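PDB 4KZS: LPP20 lipofamily protein from Helicobacter pylori R046Wa, which is a secreted protein of unknown function, possibly connected with the outer membrane and the Tol-Pal system of this human pathogen. Local coordinates for residues A[255-258]-A[259-263]; A[169-173]-A[174-178]; A[28-31]-A[32-36]; A[74-77]-A[78-81]; A[149-152]-A[153-157]. One frame throughout, in Å; residues are numbered along the deposited sequence.

Contact 1: A[255-258]-A[259-263]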
loop_
_atom_site.group_PDB
_atom_site.type_symbol
_atom_site.label_atom_id
_atom_site.label_comp_id
_atom_site.label_asym_id
_atom_site.label_seq_id
_atom_site.Cartn_x
_atom_site.Cartn_y
_atom_site.Cartn_z
ATOM N N ASN A 255 -21.015 1.380 -11.635
ATOM C CA ASN A 255 -21.011 1.458 -10.174
ATOM C C ASN A 255 -20.516 0.155 -9.523
ATOM O O ASN A 255 -19.967 0.150 -8.419
ATOM C CB ASN A 255 -22.436 1.783 -9.679
ATOM C CG ASN A 255 -23.236 2.669 -10.653
ATOM O OD1 ASN A 255 -24.469 2.739 -10.574
ATOM N ND2 ASN A 255 -22.541 3.346 -11.566
ATOM N N LYS A 256 -20.719 -0.950 -10.227
ATOM C CA LYS A 256 -20.328 -2.247 -9.747
ATOM C C LYS A 256 -18.967 -2.605 -10.321
ATOM O O LYS A 256 -18.195 -3.311 -9.677
ATOM C CB LYS A 256 -21.375 -3.307 -10.131
ATOM C CG LYS A 256 -21.028 -4.729 -9.685
ATOM C CD LYS A 256 -21.377 -5.794 -10.727
ATOM C CE LYS A 256 -20.588 -5.698 -12.036
ATOM N NZ LYS A 256 -19.123 -5.909 -11.918
ATOM N N ASN A 257 -18.671 -2.135 -11.528
ATOM C CA ASN A 257 -17.359 -2.438 -12.125
ATOM C C ASN A 257 -16.186 -1.875 -11.306
ATOM O O ASN A 257 -15.156 -2.529 -11.139
ATOM C CB ASN A 257 -17.233 -1.966 -13.574
ATOM C CG ASN A 257 -15.956 -2.466 -14.218
ATOM O OD1 ASN A 257 -15.203 -3.222 -13.609
ATOM N ND2 ASN A 257 -15.695 -2.042 -15.445
ATOM N N PHE A 258 -16.351 -0.656 -10.806
ATOM C CA PHE A 258 -15.331 -0.056 -9.970
ATOM C C PHE A 258 -15.014 -1.078 -8.885
ATOM O O PHE A 258 -13.945 -1.751 -8.937
ATOM C CB PHE A 258 -15.823 1.274 -9.384
ATOM C CG PHE A 258 -14.803 2.003 -8.535
ATOM C CD1 PHE A 258 -15.213 2.732 -7.404
ATOM C CD2 PHE A 258 -13.442 1.983 -8.849
ATOM C CE1 PHE A 258 -14.293 3.412 -6.606
ATOM C CE2 PHE A 258 -12.524 2.664 -8.050
ATOM C CZ PHE A 258 -12.951 3.388 -6.935
ATOM N N ALA A 259 -15.984 -1.229 -7.968
ATOM C CA ALA A 259 -15.892 -2.116 -6.793
ATOM C C ALA A 259 -15.235 -3.472 -7.123
ATOM O O ALA A 259 -14.437 -3.979 -6.335
ATOM C CB ALA A 259 -17.260 -2.289 -6.124
ATOM N N ILE A 260 -15.542 -4.018 -8.300
ATOM C CA ILE A 260 -14.833 -5.174 -8.809
ATOM C C ILE A 260 -13.334 -4.887 -8.948
ATOM O O ILE A 260 -12.531 -5.515 -8.275
ATOM C CB ILE A 260 -15.444 -5.671 -10.152
ATOM C CG1 ILE A 260 -16.806 -6.381 -9.910
ATOM C CG2 ILE A 260 -14.427 -6.497 -10.982
ATOM C CD1 ILE A 260 -16.800 -7.783 -9.273
ATOM N N THR A 261 -12.988 -3.917 -9.806
ATOM C CA THR A 261 -11.602 -3.665 -10.265
ATOM C C THR A 261 -10.778 -3.226 -9.033
ATOM O O THR A 261 -9.614 -3.590 -8.865
ATOM C CB THR A 261 -11.534 -2.597 -11.429
ATOM O OG1 THR A 261 -12.847 -2.266 -11.930
ATOM C CG2 THR A 261 -10.643 -3.060 -12.607
ATOM N N ARG A 262 -11.411 -2.469 -8.146
ATOM C CA ARG A 262 -10.719 -2.017 -6.944
ATOM C C ARG A 262 -10.252 -3.229 -6.142
ATOM O O ARG A 262 -9.054 -3.512 -6.072
ATOM C CB ARG A 262 -11.627 -1.119 -6.096
ATOM C CG ARG A 262 -10.871 -0.229 -5.125
ATOM C CD ARG A 262 -11.672 1.006 -4.748
ATOM N NE ARG A 262 -10.832 2.105 -4.261
ATOM C CZ ARG A 262 -9.988 2.815 -5.012
ATOM N NH1 ARG A 262 -9.833 2.544 -6.301
ATOM N NH2 ARG A 262 -9.283 3.798 -4.467
ATOM N N LEU A 263 -11.218 -3.963 -5.593
ATOM C CA LEU A 263 -10.964 -5.153 -4.787
ATOM C C LEU A 263 -10.338 -6.302 -5.601
ATOM O O LEU A 263 -10.508 -7.459 -5.236
ATOM C CB LEU A 263 -12.271 -5.607 -4.112
ATOM C CG LEU A 263 -13.273 -4.538 -3.610
ATOM C CD1 LEU A 263 -14.569 -5.151 -3.095
ATOM C CD2 LEU A 263 -12.705 -3.598 -2.555
#

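Contact 2: A[169-173]-A[174-178]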
loop_
_atom_site.group_PDB
_atom_site.type_symbol
_atom_site.label_atom_id
_atom_site.label_comp_id
_atom_site.label_asym_id
_atom_site.label_seq_id
_atom_site.Cartn_x
_atom_site.Cartn_y
_atom_site.Cartn_z
ATOM N N LYS A 169 9.236 9.613 -9.354
ATOM C CA LYS A 169 9.233 9.750 -10.812
ATOM C C LYS A 169 8.765 8.481 -11.491
ATOM O O LYS A 169 7.706 8.448 -12.093
ATOM C CB LYS A 169 10.600 10.172 -11.356
ATOM C CG LYS A 169 10.600 10.426 -12.857
ATOM C CD LYS A 169 9.781 11.669 -13.223
ATOM C CE LYS A 169 9.770 11.905 -14.730
ATOM N NZ LYS A 169 9.137 13.161 -15.187
ATOM N N ILE A 170 9.534 7.419 -11.372
ATOM C CA ILE A 170 9.145 6.146 -11.997
ATOM C C ILE A 170 7.698 5.743 -11.717
ATOM O O ILE A 170 7.087 5.027 -12.501
ATOM C CB ILE A 170 10.074 5.051 -11.500
ATOM C CG1 ILE A 170 11.485 5.337 -11.990
ATOM C CG2 ILE A 170 9.582 3.676 -11.922
ATOM C CD1 ILE A 170 12.529 4.614 -11.166
ATOM N N TYR A 171 7.170 6.189 -10.579
ATOM C CA TYR A 171 5.799 5.866 -10.131
ATOM C C TYR A 171 4.761 6.739 -10.845
ATOM O O TYR A 171 3.812 6.231 -11.422
ATOM C CB TYR A 171 5.677 6.062 -8.608
ATOM C CG TYR A 171 4.279 5.892 -8.052
ATOM C CD1 TYR A 171 3.627 6.927 -7.395
ATOM C CD2 TYR A 171 3.618 4.696 -8.177
ATOM C CE1 TYR A 171 2.348 6.759 -6.862
ATOM C CE2 TYR A 171 2.365 4.500 -7.636
ATOM C CZ TYR A 171 1.721 5.546 -6.986
ATOM O OH TYR A 171 0.443 5.337 -6.464
ATOM N N TYR A 172 4.950 8.053 -10.807
ATOM C CA TYR A 172 4.057 8.961 -11.512
ATOM C C TYR A 172 4.097 8.776 -13.009
ATOM O O TYR A 172 3.061 8.935 -13.667
ATOM C CB TYR A 172 4.238 10.416 -11.086
ATOM C CG TYR A 172 3.667 10.630 -9.717
ATOM C CD1 TYR A 172 4.408 11.210 -8.720
ATOM C CD2 TYR A 172 2.383 10.181 -9.397
ATOM C CE1 TYR A 172 3.895 11.396 -7.427
ATOM C CE2 TYR A 172 1.854 10.344 -8.112
ATOM C CZ TYR A 172 2.623 10.950 -7.135
ATOM O OH TYR A 172 2.149 11.102 -5.868
ATOM N N GLN A 173 5.229 8.330 -13.546
ATOM C CA GLN A 173 5.275 8.165 -14.985
ATOM C C GLN A 173 4.918 6.814 -15.541
ATOM O O GLN A 173 4.874 6.656 -16.740
ATOM C CB GLN A 173 6.561 8.694 -15.598
ATOM C CG GLN A 173 7.786 7.905 -15.263
ATOM C CD GLN A 173 8.922 8.257 -16.188
ATOM O OE1 GLN A 173 9.052 7.688 -17.264
ATOM N NE2 GLN A 173 9.742 9.213 -15.782
ATOM N N ASN A 174 4.619 5.850 -14.697
ATOM C CA ASN A 174 4.301 4.521 -15.205
ATOM C C ASN A 174 3.213 3.897 -14.396
ATOM O O ASN A 174 2.479 3.042 -14.898
ATOM C CB ASN A 174 5.523 3.592 -15.139
ATOM C CG ASN A 174 6.664 4.064 -16.014
ATOM O OD1 ASN A 174 6.525 4.140 -17.236
ATOM N ND2 ASN A 174 7.795 4.393 -15.398
ATOM N N ALA A 175 3.118 4.286 -13.130
ATOM C CA ALA A 175 2.345 3.477 -12.201
ATOM C C ALA A 175 1.148 4.171 -11.611
ATOM O O ALA A 175 0.162 3.509 -11.368
ATOM C CB ALA A 175 3.231 2.928 -11.093
ATOM N N PHE A 176 1.206 5.479 -11.359
ATOM C CA PHE A 176 0.009 6.171 -10.855
ATOM C C PHE A 176 -1.024 6.178 -11.959
ATOM O O PHE A 176 -0.858 6.799 -12.995
ATOM C CB PHE A 176 0.294 7.565 -10.351
ATOM C CG PHE A 176 -0.860 8.185 -9.629
ATOM C CD1 PHE A 176 -1.261 7.702 -8.399
ATOM C CD2 PHE A 176 -1.534 9.296 -10.168
ATOM C CE1 PHE A 176 -2.333 8.284 -7.713
ATOM C CE2 PHE A 176 -2.601 9.890 -9.494
ATOM C CZ PHE A 176 -3.016 9.380 -8.257
ATOM N N LYS A 177 -2.066 5.410 -11.698
ATOM C CA LYS A 177 -3.089 5.004 -12.664
ATOM C C LYS A 177 -3.026 3.519 -13.102
ATOM O O LYS A 177 -3.616 2.640 -12.460
ATOM C CB LYS A 177 -3.268 6.030 -13.764
ATOM C CG LYS A 177 -3.948 7.239 -13.099
ATOM C CD LYS A 177 -5.069 6.807 -12.127
ATOM C CE LYS A 177 -5.117 7.700 -10.910
ATOM N NZ LYS A 177 -6.297 7.464 -10.003
ATOM N N PRO A 178 -2.318 3.219 -14.175
ATOM C CA PRO A 178 -1.654 4.109 -15.067
ATOM C C PRO A 178 -2.284 3.964 -16.450
ATOM O O PRO A 178 -3.509 3.760 -16.575
ATOM C CB PRO A 178 -0.269 3.504 -15.096
ATOM C CG PRO A 178 -0.547 2.016 -15.057
ATOM C CD PRO A 178 -1.859 1.828 -14.355
#

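Contact 3: A[28-31]-A[32-36]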
loop_
_atom_site.group_PDB
_atom_site.type_symbol
_atom_site.label_atom_id
_atom_site.label_comp_id
_atom_site.label_asym_id
_atom_site.label_seq_id
_atom_site.Cartn_x
_atom_site.Cartn_y
_atom_site.Cartn_z
ATOM N N SER A 28 -4.142 -11.296 31.617
ATOM C CA SER A 28 -3.438 -12.385 30.966
ATOM C C SER A 28 -1.976 -12.026 30.651
ATOM O O SER A 28 -1.688 -10.894 30.269
ATOM C CB SER A 28 -4.135 -12.725 29.661
ATOM O OG SER A 28 -3.319 -13.635 28.943
ATOM N N LYS A 29 -1.062 -12.986 30.773
ATOM C CA LYS A 29 0.362 -12.735 30.536
ATOM C C LYS A 29 0.610 -12.191 29.135
ATOM O O LYS A 29 1.285 -11.159 28.968
ATOM C CB LYS A 29 1.193 -13.998 30.781
ATOM C CG LYS A 29 2.707 -13.809 30.778
ATOM C CD LYS A 29 3.377 -15.140 31.090
ATOM C CE LYS A 29 4.901 -15.039 31.098
ATOM N NZ LYS A 29 5.669 -16.294 31.347
ATOM N N GLU A 30 0.046 -12.877 28.139
ATOM C CA GLU A 30 0.131 -12.459 26.745
ATOM C C GLU A 30 -0.459 -11.070 26.575
ATOM O O GLU A 30 0.164 -10.182 25.970
ATOM C CB GLU A 30 -0.566 -13.465 25.827
ATOM C CG GLU A 30 -0.742 -13.022 24.365
ATOM C CD GLU A 30 0.559 -12.935 23.556
ATOM O OE1 GLU A 30 0.495 -12.516 22.372
ATOM O OE2 GLU A 30 1.637 -13.287 24.093
ATOM N N ALA A 31 -1.653 -10.867 27.104
ATOM C CA ALA A 31 -2.292 -9.538 27.004
ATOM C C ALA A 31 -1.399 -8.473 27.641
ATOM O O ALA A 31 -1.383 -7.302 27.209
ATOM C CB ALA A 31 -3.651 -9.540 27.670
ATOM N N SER A 32 -0.641 -8.886 28.657
ATOM C CA SER A 32 0.213 -7.945 29.323
ATOM C C SER A 32 1.309 -7.526 28.351
ATOM O O SER A 32 1.420 -6.329 28.026
ATOM C CB SER A 32 0.758 -8.552 30.615
ATOM O OG SER A 32 1.623 -7.654 31.255
ATOM N N LYS A 33 2.078 -8.518 27.868
ATOM C CA LYS A 33 3.044 -8.324 26.774
ATOM C C LYS A 33 2.503 -7.369 25.721
ATOM O O LYS A 33 3.129 -6.314 25.455
ATOM C CB LYS A 33 3.477 -9.662 26.160
ATOM C CG LYS A 33 4.416 -10.440 27.074
ATOM C CD LYS A 33 5.040 -11.703 26.465
ATOM C CE LYS A 33 5.086 -12.833 27.539
ATOM N NZ LYS A 33 5.842 -14.101 27.241
ATOM N N GLN A 34 1.317 -7.672 25.175
ATOM C CA GLN A 34 0.763 -6.789 24.140
ATOM C C GLN A 34 0.505 -5.370 24.606
ATOM O O GLN A 34 0.824 -4.430 23.865
ATOM C CB GLN A 34 -0.471 -7.348 23.472
ATOM C CG GLN A 34 -0.255 -8.697 22.782
ATOM C CD GLN A 34 0.921 -8.751 21.778
ATOM O OE1 GLN A 34 1.232 -7.776 21.060
ATOM N NE2 GLN A 34 1.565 -9.915 21.714
ATOM N N LYS A 35 -0.020 -5.186 25.824
ATOM C CA LYS A 35 -0.354 -3.806 26.282
ATOM C C LYS A 35 1.012 -3.098 26.422
ATOM O O LYS A 35 1.124 -1.933 26.085
ATOM C CB LYS A 35 -1.293 -3.748 27.546
ATOM C CG LYS A 35 -1.752 -2.351 28.108
ATOM C CD LYS A 35 -2.135 -2.299 29.654
ATOM C CE LYS A 35 -2.039 -0.897 30.371
ATOM N NZ LYS A 35 -2.146 -0.703 31.884
ATOM N N ALA A 36 2.064 -3.821 26.815
ATOM C CA ALA A 36 3.345 -3.165 27.059
ATOM C C ALA A 36 4.033 -2.740 25.734
ATOM O O ALA A 36 4.591 -1.654 25.664
ATOM C CB ALA A 36 4.226 -4.061 27.902
#

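Contact 4: A[74-77]-A[78-81]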
loop_
_atom_site.group_PDB
_atom_site.type_symbol
_atom_site.label_atom_id
_atom_site.label_comp_id
_atom_site.label_asym_id
_atom_site.label_seq_id
_atom_site.Cartn_x
_atom_site.Cartn_y
_atom_site.Cartn_z
ATOM N N LYS A 74 2.553 8.029 13.502
ATOM C CA LYS A 74 2.360 7.197 14.667
ATOM C C LYS A 74 2.831 5.809 14.283
ATOM O O LYS A 74 2.273 5.210 13.379
ATOM C CB LYS A 74 0.892 7.182 15.082
ATOM C CG LYS A 74 0.710 6.867 16.556
ATOM C CD LYS A 74 -0.625 7.386 17.072
ATOM C CE LYS A 74 -1.802 6.519 16.645
ATOM N NZ LYS A 74 -1.850 5.219 17.371
ATOM N N THR A 75 3.877 5.320 14.944
ATOM C CA THR A 75 4.511 4.080 14.528
ATOM C C THR A 75 3.636 2.935 15.025
ATOM O O THR A 75 2.709 3.166 15.775
ATOM C CB THR A 75 5.995 3.965 14.975
ATOM O OG1 THR A 75 6.077 4.042 16.385
ATOM C CG2 THR A 75 6.871 5.087 14.449
ATOM N N ASP A 76 3.862 1.724 14.539
ATOM C CA ASP A 76 3.242 0.539 15.124
ATOM C C ASP A 76 4.202 -0.671 15.049
ATOM O O ASP A 76 5.311 -0.526 14.536
ATOM C CB ASP A 76 1.929 0.267 14.429
ATOM C CG ASP A 76 2.067 0.276 12.940
ATOM O OD1 ASP A 76 2.969 -0.433 12.446
ATOM O OD2 ASP A 76 1.279 0.982 12.268
ATOM N N ASP A 77 3.794 -1.843 15.553
ATOM C CA ASP A 77 4.708 -3.019 15.692
ATOM C C ASP A 77 5.478 -3.352 14.437
ATOM O O ASP A 77 6.621 -3.775 14.492
ATOM C CB ASP A 77 3.951 -4.289 16.031
ATOM C CG ASP A 77 2.968 -4.107 17.139
ATOM O OD1 ASP A 77 2.814 -2.979 17.658
ATOM O OD2 ASP A 77 2.337 -5.120 17.506
ATOM N N LEU A 78 4.812 -3.227 13.297
ATOM C CA LEU A 78 5.458 -3.355 12.014
ATOM C C LEU A 78 6.871 -2.795 12.082
ATOM O O LEU A 78 7.787 -3.345 11.440
ATOM C CB LEU A 78 4.680 -2.543 10.959
ATOM C CG LEU A 78 3.520 -3.215 10.239
ATOM C CD1 LEU A 78 2.581 -3.944 11.206
ATOM C CD2 LEU A 78 2.798 -2.190 9.367
ATOM N N GLU A 79 7.017 -1.691 12.835
ATOM C CA GLU A 79 8.262 -0.923 12.920
ATOM C C GLU A 79 9.358 -1.455 13.817
ATOM O O GLU A 79 10.500 -1.001 13.746
ATOM C CB GLU A 79 7.973 0.507 13.321
ATOM C CG GLU A 79 7.642 1.368 12.127
ATOM C CD GLU A 79 6.287 1.058 11.586
ATOM O OE1 GLU A 79 5.316 1.403 12.290
ATOM O OE2 GLU A 79 6.205 0.473 10.475
ATOM N N LEU A 80 9.020 -2.402 14.672
ATOM C CA LEU A 80 9.954 -2.991 15.601
ATOM C C LEU A 80 10.134 -4.440 15.297
ATOM O O LEU A 80 9.392 -4.978 14.474
ATOM C CB LEU A 80 9.283 -2.995 16.965
ATOM C CG LEU A 80 8.844 -1.735 17.662
ATOM C CD1 LEU A 80 8.597 -2.130 19.115
ATOM C CD2 LEU A 80 9.946 -0.699 17.506
ATOM N N ASN A 81 10.956 -5.098 16.142
ATOM C CA ASN A 81 11.262 -6.556 16.171
ATOM C C ASN A 81 11.089 -7.684 17.266
ATOM O O ASN A 81 10.088 -8.467 17.367
ATOM C CB ASN A 81 12.747 -6.588 15.931
ATOM C CG ASN A 81 13.220 -5.375 15.136
ATOM O OD1 ASN A 81 12.912 -4.206 15.488
ATOM N ND2 ASN A 81 13.954 -5.636 14.044
#

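Contact 5: A[149-152]-A[153-157]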
loop_
_atom_site.group_PDB
_atom_site.type_symbol
_atom_site.label_atom_id
_atom_site.label_comp_id
_atom_site.label_asym_id
_atom_site.label_seq_id
_atom_site.Cartn_x
_atom_site.Cartn_y
_atom_site.Cartn_z
ATOM N N PRO A 149 7.261 8.175 5.452
ATOM C CA PRO A 149 7.365 8.453 6.889
ATOM C C PRO A 149 8.651 7.866 7.533
ATOM O O PRO A 149 9.354 8.594 8.300
ATOM C CB PRO A 149 6.084 7.823 7.464
ATOM C CG PRO A 149 5.140 7.716 6.297
ATOM C CD PRO A 149 6.023 7.446 5.104
ATOM N N ILE A 150 8.966 6.589 7.228
ATOM C CA ILE A 150 10.155 5.958 7.830
ATOM C C ILE A 150 11.293 6.851 7.512
ATOM O O ILE A 150 12.118 7.144 8.367
ATOM C CB ILE A 150 10.401 4.503 7.335
ATOM C CG1 ILE A 150 9.276 3.615 7.887
ATOM C CG2 ILE A 150 11.791 4.002 7.761
ATOM C CD1 ILE A 150 9.196 2.219 7.341
ATOM N N GLU A 151 11.321 7.345 6.287
ATOM C CA GLU A 151 12.491 8.145 5.887
ATOM C C GLU A 151 12.550 9.484 6.570
ATOM O O GLU A 151 13.643 9.992 6.855
ATOM C CB GLU A 151 12.516 8.351 4.405
ATOM C CG GLU A 151 13.432 9.456 3.984
ATOM C CD GLU A 151 13.335 9.694 2.509
ATOM O OE1 GLU A 151 13.806 8.812 1.749
ATOM O OE2 GLU A 151 12.800 10.760 2.126
ATOM N N ARG A 152 11.377 10.061 6.825
ATOM C CA ARG A 152 11.327 11.333 7.525
ATOM C C ARG A 152 11.999 11.152 8.884
ATOM O O ARG A 152 12.902 11.917 9.241
ATOM C CB ARG A 152 9.896 11.846 7.677
ATOM C CG ARG A 152 9.802 13.345 7.432
ATOM C CD ARG A 152 8.398 13.915 7.596
ATOM N NE ARG A 152 7.325 12.970 7.274
ATOM C CZ ARG A 152 6.154 12.918 7.919
ATOM N NH1 ARG A 152 5.871 13.748 8.939
ATOM N NH2 ARG A 152 5.251 12.018 7.550
ATOM N N ILE A 153 11.593 10.105 9.606
ATOM C CA ILE A 153 12.234 9.776 10.863
ATOM C C ILE A 153 13.744 9.656 10.723
ATOM O O ILE A 153 14.497 10.325 11.456
ATOM C CB ILE A 153 11.703 8.470 11.424
ATOM C CG1 ILE A 153 10.188 8.580 11.516
ATOM C CG2 ILE A 153 12.359 8.203 12.768
ATOM C CD1 ILE A 153 9.517 7.376 12.106
ATOM N N LEU A 154 14.184 8.813 9.783
ATOM C CA LEU A 154 15.614 8.529 9.636
ATOM C C LEU A 154 16.415 9.798 9.401
ATOM O O LEU A 154 17.448 9.993 10.039
ATOM C CB LEU A 154 15.857 7.528 8.524
ATOM C CG LEU A 154 15.393 6.137 8.923
ATOM C CD1 LEU A 154 15.584 5.122 7.812
ATOM C CD2 LEU A 154 16.162 5.730 10.157
ATOM N N LYS A 155 15.926 10.677 8.513
ATOM C CA LYS A 155 16.626 11.939 8.228
ATOM C C LYS A 155 16.634 12.816 9.438
ATOM O O LYS A 155 17.644 13.454 9.723
ATOM C CB LYS A 155 16.055 12.698 7.015
ATOM C CG LYS A 155 16.374 12.009 5.690
ATOM C CD LYS A 155 16.577 12.939 4.505
ATOM C CE LYS A 155 15.250 13.420 3.938
ATOM N NZ LYS A 155 15.388 13.751 2.485
ATOM N N ALA A 156 15.536 12.822 10.185
ATOM C CA ALA A 156 15.492 13.577 11.441
ATOM C C ALA A 156 16.468 13.094 12.490
ATOM O O ALA A 156 16.655 13.773 13.489
ATOM C CB ALA A 156 14.096 13.597 12.028
ATOM N N TYR A 157 17.080 11.926 12.288
ATOM C CA TYR A 157 18.088 11.415 13.240
ATOM C C TYR A 157 19.465 11.365 12.610
ATOM O O TYR A 157 20.412 10.995 13.268
ATOM C CB TYR A 157 17.694 10.046 13.838
ATOM C CG TYR A 157 16.710 10.138 14.990
ATOM C CD1 TYR A 157 15.340 10.038 14.779
ATOM C CD2 TYR A 157 17.156 10.355 16.306
ATOM C CE1 TYR A 157 14.439 10.115 15.849
ATOM C CE2 TYR A 157 16.281 10.437 17.370
ATOM C CZ TYR A 157 14.923 10.327 17.155
ATOM O OH TYR A 157 14.040 10.457 18.245
#

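Contact 1: A[255-258]-A[259-263]
The guanidinium of R262 carries F258 CZ over one of its faces, while R262 NH1 reaches the phenyl ring obliquely, near F258 CE2. The two planes are 43° apart, a tilted approach rather than a parallel stack. This is an i to i+4 pairing on the last turns of helix 252-262, in the C-terminal domain of the LPP20 family. F258 and R262 run alongside each other and point the same way: F258 has CG turned anti to the backbone N (chi1 -178°), and the R262 chain, extended from CG to NE, passes the ring with its CD 3.5 Å from F258 CZ. The same ring makes a cation-pi interaction with R202 and touches V203, both in the loop after helix 190-200.

The helical backbone bonds continue through the pairing, I260 N to K256 O, T261 N to N257 O at 2.9 Å, and R262 N to F258 O. T261 OG1 also donates to N257 O, so this carbonyl takes two donors from one residue, although the modelled length of the hydroxyl bond is doubtful. L263 leaves the helical conformation. K256 and I260 lie side by side, both against Q240. Bends at chi2, chi3 and chi4 of K256 bring its NZ back to I260, beside CG1 and CD1, at a spacing the resolution does not fix.

Contact 2: A[169-173]-A[174-178]
Y172 turns the edge of its ring toward the face of F176 in an offset edge-to-face (T-shaped) pair, with centroids 5.5 Å apart and planes at 79°. These two side chains lie side by side and point the same way, and F176 CB comes up to the Y172 rim, 3.5 Å from CD2. Y171 meets the same phenylalanine differently. Its ring crosses that of F176 obliquely, at 62°, and its hydroxyl oxygen OH sits in the F176 plane at the ring edge, 3.5 Å from CD1. F176 thus turns a face to the Y172 edge and has the Y171 hydroxyl at its own rim.

With Y171 CG anti to the backbone N (chi1 174°) and Y172 CG beside its own N, the two tyrosine rings still meet: Y171 CD1 lies over one face of Y172, toward its rim. One Y171 face has F176 N above it toward the rim, and A175 CB approaches the ring obliquely, 3.4 Å from CD2. Below the rings Y171 O is gripped from opposite faces of its plane by A175 N and F176 N, each at 2.7 Å; N174 N adds a weak bond. N174 folds back across I170, and its ND2 donates to I170 O (3.0 Å) on a lone pair in the carbonyl plane, tying the turn to the last helical residues.

Y171 also packs on M140 and L144 of helix 135-157, and A175 on M140. The whole is an aromatic cluster over a C-terminal helix turn, where the chain leaves helix 165-172 toward strand 179-182.

Contact 3: A[28-31]-A[32-36]
E30 and Q34 join their side chains one helical turn apart: Q34 NE2 donates to E30 OE1 at 2.9 Å. The amide does not meet the carboxylate edge-on. It comes from above the carboxylate plane, 55° out of it, and the two flat groups are turned 52° against each other. E30 reaches this position by bending at chi2 (69°), which carries OE1 up along the helix, while Q34, bent at chi2 as well, offers NE2 back toward it.

The backbone bonds start at the N-cap residue S28, whose O accepts from S32 N at 2.8 Å; K33 N to K29 O, Q34 N to E30 O and K35 N to A31 O follow as regular i to i+4 bonds.

K29 and K33 also meet through their methylenes. K29 runs extended beyond CG, and K33 crosses it with its CE 4.1 Å from K29 CG. The two NZ atoms of K29 and K33 are 4.7 Å apart, like charges that probably repel mildly; E30, with OE2 5.3 Å from K33 NZ, may partly offset this.

Other polar ends turn to the sheet: S32 OG bonds to T97 OG1 and K35 NZ to S25 OG. The first turns of helix 29-53 thus lie against the antiparallel sheet, S32 and K29 touching Y95 of strand 94-102 and both K29 and K33 touching Q88 of strand 84-91.

Contact 4: A[74-77]-A[78-81]
E79 curls back on the start of its own turn: its OE1 accepts from D76 N at 2.7 Å, in a nearly straight bond (172°) that meets the oxygen almost along its C-O axis. The side chain thus closes back on the backbone N-H three residues earlier, at the head of a short 3-10 turn, 77-79. L80 N donates to D77 O at 2.8 Å, from above the carbonyl plane, and E79 N to D76 O, the latter less surely placed.

The bend of E79 at chi2 (73°) also brings its carboxylate near that of D76, E79 OE1 toward D76 OD1, with the planes 50° apart. Two like-charged groups are modelled close together here, at a spacing this resolution does not fix.

Packing is modest. L78 crosses D76, its CB and methyls beside D76 OD1, while T75 CB lies 4.2 Å from E79 CG.

The loop is wedged between two helices: D77 and L80 touch V41 of helix 29-53, whose S45 OG bonds to T75 N, and on helix 103-121 E79 meets L110 and K113, with L80 on F106.

Contact 5: A[149-152]-A[153-157]
K155 climbs back along the helix toward E151, one turn earlier. Its CB and CG each lie 3.6 Å from E151 O, passing over the carbonyl that accepts from K155 N. The chain then bends at chi2 and chi3, and CE and the terminal NZ both end 4.0 Å from E151 OE2, the NZ to OE2 pair being a long salt bridge. E151 comes to meet it, extended beyond a CG that is anti to the backbone N (chi1 164°), and the two side chains lie alongside each other. The other carboxylate oxygen, E151 OE1, is hydrogen-bonded to Y114 OH of helix 103-121.

I150 and L154 form a second i to i+4 pair, also side by side, with I150 CG2 4.0 Å from L154 CD1. I150 reaches Y114 and L117, and I153 packs on L110 and on V48 of helix 29-53, so this side of helix 135-157 faces two others, consistent with a three-helix bundle. Successive backbone bonds from I153 N to P149 O (3.0 Å) through A156 N to R152 O hold the turns beyond the kink at P149.

Chemically, the long salt bridge probably contributes little alone; the hydrogen bond to Y114, the stronger polar partner of E151, is likelier to fix the carboxylate, with buried aliphatic groups supplying the packing.

The five contacts are spread along an elongated chain and in sequence follow one another in the order 3, 4, 5, 2, 1. Contacts 4 and 5 are the pair that touch: T75 CG2 and I153 CD1 are 4.2 Å apart, so the loop touches helix 135-157 there. Contact 3 lies on the same side of the chain centre as contact 4, about 16 Å between centres and about 5 Å at the nearest atoms. Contacts 1 and 2 come within about 7 Å at the nearest atoms. Contact 2 stands about 24 Å from contact 5 and about 43 Å from contact 3, centre to centre. With the function unknown, no active site can be placed among them.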